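Local coordinates for Alpha/beta hydrolase (Paenibacillus sp. VTT E-133280, PDB 6TJ2), which probably hydrolyses methyl salicylate to salicylic acid as an extracellular esterase related to tobacco salicylic acid binding protein 2, at residues K161-L166 with N173-P178. Sequence-based numbering, arbitrary orientation.
Sequences KSFEQL and NTITLP
Leu166 and Ile175 show how a helix can lie against a strand that returns beside it with no direct hydrogen bond between them. From Leu166, CB rests on Ile175 CG2 at 3.9 Å. With CG anti to the carbonyl carbon (chi1 -71°), both methyls are carried out to Thr176 O, Leu166 CD2 at 3.8 Å from it, and Leu166 CD1 also touches Ile175 CG2 and meets Pro178 CD at 4.0 Å. The other branch of Ile175 runs back along the helix, where its CD1 sits 3.8 Å from Phe163 O. Phe163 offers its ring edge to Leu177, Phe163 CE1 lying 4.1 Å from Leu177 CD2, and packs edge-to-face with Phe155. Cutting Ile175 back to an alanine removes both branches, which would probably open a gap between helix and strand that Phe211 also borders. Strand 174-175 pairs antiparallel with strand 205-206, so this packing ties helix 157-170 to a small sheet outside the central parallel sheet, consistent with the cap region of SABP2-like alpha/beta-hydrolases. One water joins the backbones, donating to Leu166 O and accepting from Thr176 N, each at 2.9 Å. Cohesion is therefore mainly apolar, with solvent supplying the hydrogen-bonded bridge.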
ATOM      1  N   LYS A 161     -21.637 -14.564  -1.990  1.00 20.32           N
ATOM      2  CA  LYS A 161     -22.469 -15.734  -1.601  1.00 21.08           C
ATOM      3  C   LYS A 161     -22.842 -15.643  -0.108  1.00 20.40           C
ATOM      4  O   LYS A 161     -24.020 -15.879   0.176  1.00 20.87           O
ATOM      5  CB  LYS A 161     -21.754 -17.034  -1.976  1.00 23.64           C
ATOM      6  CG  LYS A 161     -22.590 -18.304  -1.804  1.00 29.52           C
ATOM      7  CD  LYS A 161     -21.872 -19.554  -2.312  1.00 36.87           C
ATOM      8  CE  LYS A 161     -20.830 -19.285  -3.385  1.00 45.56           C
ATOM      9  NZ  LYS A 161     -20.337 -20.527  -4.034  1.00 54.43           N
ATOM     10  N   SER A 162     -21.923 -15.275   0.755  1.00 17.86           N
ATOM     11  CA  SER A 162     -22.109 -15.138   2.218  1.00 19.26           C
ATOM     12  C   SER A 162     -23.216 -14.100   2.473  1.00 18.16           C
ATOM     13  O   SER A 162     -24.155 -14.368   3.269  1.00 18.61           O
ATOM     14  CB  SER A 162     -20.845 -14.793   2.890  1.00 24.03           C
ATOM     15  OG  SER A 162     -21.041 -14.228   4.180  1.00 36.31           O
ATOM     16  N   PHE A 163     -23.211 -12.957   1.791  1.00 16.83           N
ATOM     17  CA  PHE A 163     -24.256 -11.924   1.960  1.00 16.12           C
ATOM     18  C   PHE A 163     -25.601 -12.463   1.471  1.00 16.90           C
ATOM     19  O   PHE A 163     -26.601 -12.220   2.121  1.00 15.50           O
ATOM     20  CB  PHE A 163     -23.944 -10.631   1.200  1.00 16.28           C
ATOM     21  CG  PHE A 163     -22.851  -9.782   1.801  1.00 19.41           C
ATOM     22  CD1 PHE A 163     -22.720  -9.621   3.166  1.00 21.34           C
ATOM     23  CD2 PHE A 163     -21.993  -9.088   0.949  1.00 23.57           C
ATOM     24  CE1 PHE A 163     -21.702  -8.827   3.691  1.00 25.82           C
ATOM     25  CE2 PHE A 163     -21.000  -8.268   1.478  1.00 26.12           C
ATOM     26  CZ  PHE A 163     -20.835  -8.174   2.844  1.00 28.10           C
ATOM     27  N   GLU A 164     -25.639 -13.205   0.354  1.00 16.35           N
ATOM     28  CA  GLU A 164     -26.888 -13.790  -0.166  1.00 16.58           C
ATOM     29  C   GLU A 164     -27.428 -14.772   0.881  1.00 16.80           C
ATOM     30  O   GLU A 164     -28.643 -14.740   1.173  1.00 18.54           O
ATOM     31  CB  GLU A 164     -26.617 -14.494  -1.493  1.00 18.14           C
ATOM     32  CG  GLU A 164     -26.230 -13.595  -2.646  1.00 21.29           C
ATOM     33  CD  GLU A 164     -25.756 -14.368  -3.882  1.00 26.52           C
ATOM     34  OE1 GLU A 164     -25.491 -15.576  -3.794  1.00 29.65           O
ATOM     35  OE2 GLU A 164     -25.658 -13.759  -4.941  1.00 32.76           O
ATOM     36  N   GLN A 165     -26.555 -15.545   1.492  1.00 17.33           N
ATOM     37  CA  GLN A 165     -26.952 -16.554   2.508  1.00 18.60           C
ATOM     38  C   GLN A 165     -27.494 -15.845   3.750  1.00 19.08           C
ATOM     39  O   GLN A 165     -28.518 -16.291   4.301  1.00 18.84           O
ATOM     40  CB  GLN A 165     -25.792 -17.443   2.856  1.00 21.97           C
ATOM     41  CG  GLN A 165     -25.535 -18.462   1.751  1.00 25.93           C
ATOM     42  CD  GLN A 165     -24.243 -19.215   1.942  1.00 29.83           C
ATOM     43  OE1 GLN A 165     -23.372 -18.845   2.731  1.00 38.07           O
ATOM     44  NE2 GLN A 165     -24.107 -20.296   1.185  1.00 37.91           N
ATOM     45  N   LEU A 166     -26.850 -14.788   4.210  1.00 16.62           N
ATOM     46  CA  LEU A 166     -27.334 -14.000   5.371  1.00 15.92           C
ATOM     47  C   LEU A 166     -28.681 -13.379   5.038  1.00 15.78           C
ATOM     48  O   LEU A 166     -29.559 -13.423   5.925  1.00 15.65           O
ATOM     49  CB  LEU A 166     -26.335 -12.914   5.771  1.00 15.29           C
ATOM     50  CG  LEU A 166     -25.061 -13.421   6.421  1.00 16.24           C
ATOM     51  CD1 LEU A 166     -23.996 -12.363   6.482  1.00 16.81           C
ATOM     52  CD2 LEU A 166     -25.292 -13.997   7.814  1.00 18.68           C
ATOM     53  N   ASN A 173     -35.505 -10.156   4.681  1.00 14.29           N
ATOM     54  CA  ASN A 173     -34.817  -9.278   3.713  1.00 12.60           C
ATOM     55  C   ASN A 173     -33.816  -8.368   4.429  1.00 12.81           C
ATOM     56  O   ASN A 173     -33.597  -7.284   3.907  1.00 13.35           O
ATOM     57  CB  ASN A 173     -35.777  -8.464   2.863  1.00 13.70           C
ATOM     58  CG  ASN A 173     -35.152  -7.902   1.610  1.00 12.90           C
ATOM     59  OD1 ASN A 173     -35.365  -6.716   1.267  1.00 15.43           O
ATOM     60  ND2 ASN A 173     -34.420  -8.728   0.899  1.00 13.53           N
ATOM     61  N   THR A 174     -33.144  -8.856   5.454  1.00 12.13           N
ATOM     62  CA  THR A 174     -32.087  -8.078   6.121  1.00 12.48           C
ATOM     63  C   THR A 174     -30.811  -8.892   6.201  1.00 12.88           C
ATOM     64  O   THR A 174     -30.821 -10.142   6.129  1.00 13.28           O
ATOM     65  CB  THR A 174     -32.481  -7.548   7.491  1.00 13.59           C
ATOM     66  OG1 THR A 174     -32.689  -8.611   8.434  1.00 13.53           O
ATOM     67  CG2 THR A 174     -33.728  -6.674   7.436  1.00 14.38           C
ATOM     68  N   ILE A 175     -29.699  -8.178   6.324  1.00 11.95           N
ATOM     69  CA  ILE A 175     -28.397  -8.822   6.565  1.00 11.85           C
ATOM     70  C   ILE A 175     -27.856  -8.301   7.873  1.00 11.78           C
ATOM     71  O   ILE A 175     -27.658  -7.090   8.047  1.00 11.75           O
ATOM     72  CB  ILE A 175     -27.414  -8.487   5.431  1.00 11.74           C
ATOM     73  CG1 ILE A 175     -27.905  -9.092   4.114  1.00 13.69           C
ATOM     74  CG2 ILE A 175     -26.025  -8.982   5.797  1.00 12.55           C
ATOM     75  CD1 ILE A 175     -27.156  -8.560   2.877  1.00 15.32           C
ATOM     76  N   THR A 176     -27.623  -9.230   8.790  1.00 11.47           N
ATOM     77  CA  THR A 176     -26.942  -8.945  10.060  1.00 12.50           C
ATOM     78  C   THR A 176     -25.515  -9.453   9.946  1.00 12.19           C
ATOM     79  O   THR A 176     -25.336 -10.664   9.720  1.00 13.22           O
ATOM     80  CB  THR A 176     -27.666  -9.559  11.255  1.00 14.11           C
ATOM     81  OG1 THR A 176     -29.007  -9.055  11.292  1.00 14.95           O
ATOM     82  CG2 THR A 176     -26.963  -9.271  12.559  1.00 15.21           C
ATOM     83  N   LEU A 177     -24.537  -8.593  10.092  1.00 12.71           N
ATOM     84  CA  LEU A 177     -23.148  -9.027  10.052  1.00 13.76           C
ATOM     85  C   LEU A 177     -22.859  -9.887  11.262  1.00 12.27           C
ATOM     86  O   LEU A 177     -23.139  -9.445  12.364  1.00 13.61           O
ATOM     87  CB  LEU A 177     -22.186  -7.841  10.079  1.00 13.99           C
ATOM     88  CG  LEU A 177     -22.261  -6.883   8.912  1.00 15.30           C
ATOM     89  CD1 LEU A 177     -21.376  -5.661   9.187  1.00 15.65           C
ATOM     90  CD2 LEU A 177     -21.891  -7.626   7.654  1.00 16.58           C
ATOM     91  N   PRO A 178     -22.273 -11.077  11.159  1.00 12.57           N
ATOM     92  CA  PRO A 178     -21.836 -11.826  12.327  1.00 11.78           C
ATOM     93  C   PRO A 178     -20.758 -11.031  13.051  1.00 12.59           C
ATOM     94  O   PRO A 178     -19.897 -10.412  12.378  1.00 14.15           O
ATOM     95  CB  PRO A 178     -21.306 -13.160  11.812  1.00 15.50           C
ATOM     96  CG  PRO A 178     -21.925 -13.264  10.442  1.00 18.16           C
ATOM     97  CD  PRO A 178     -22.131 -11.857   9.938  1.00 15.36           C
TER
HETATM   98  O   HOH W   1     -28.894 -11.831   8.253  1.00 14.50           O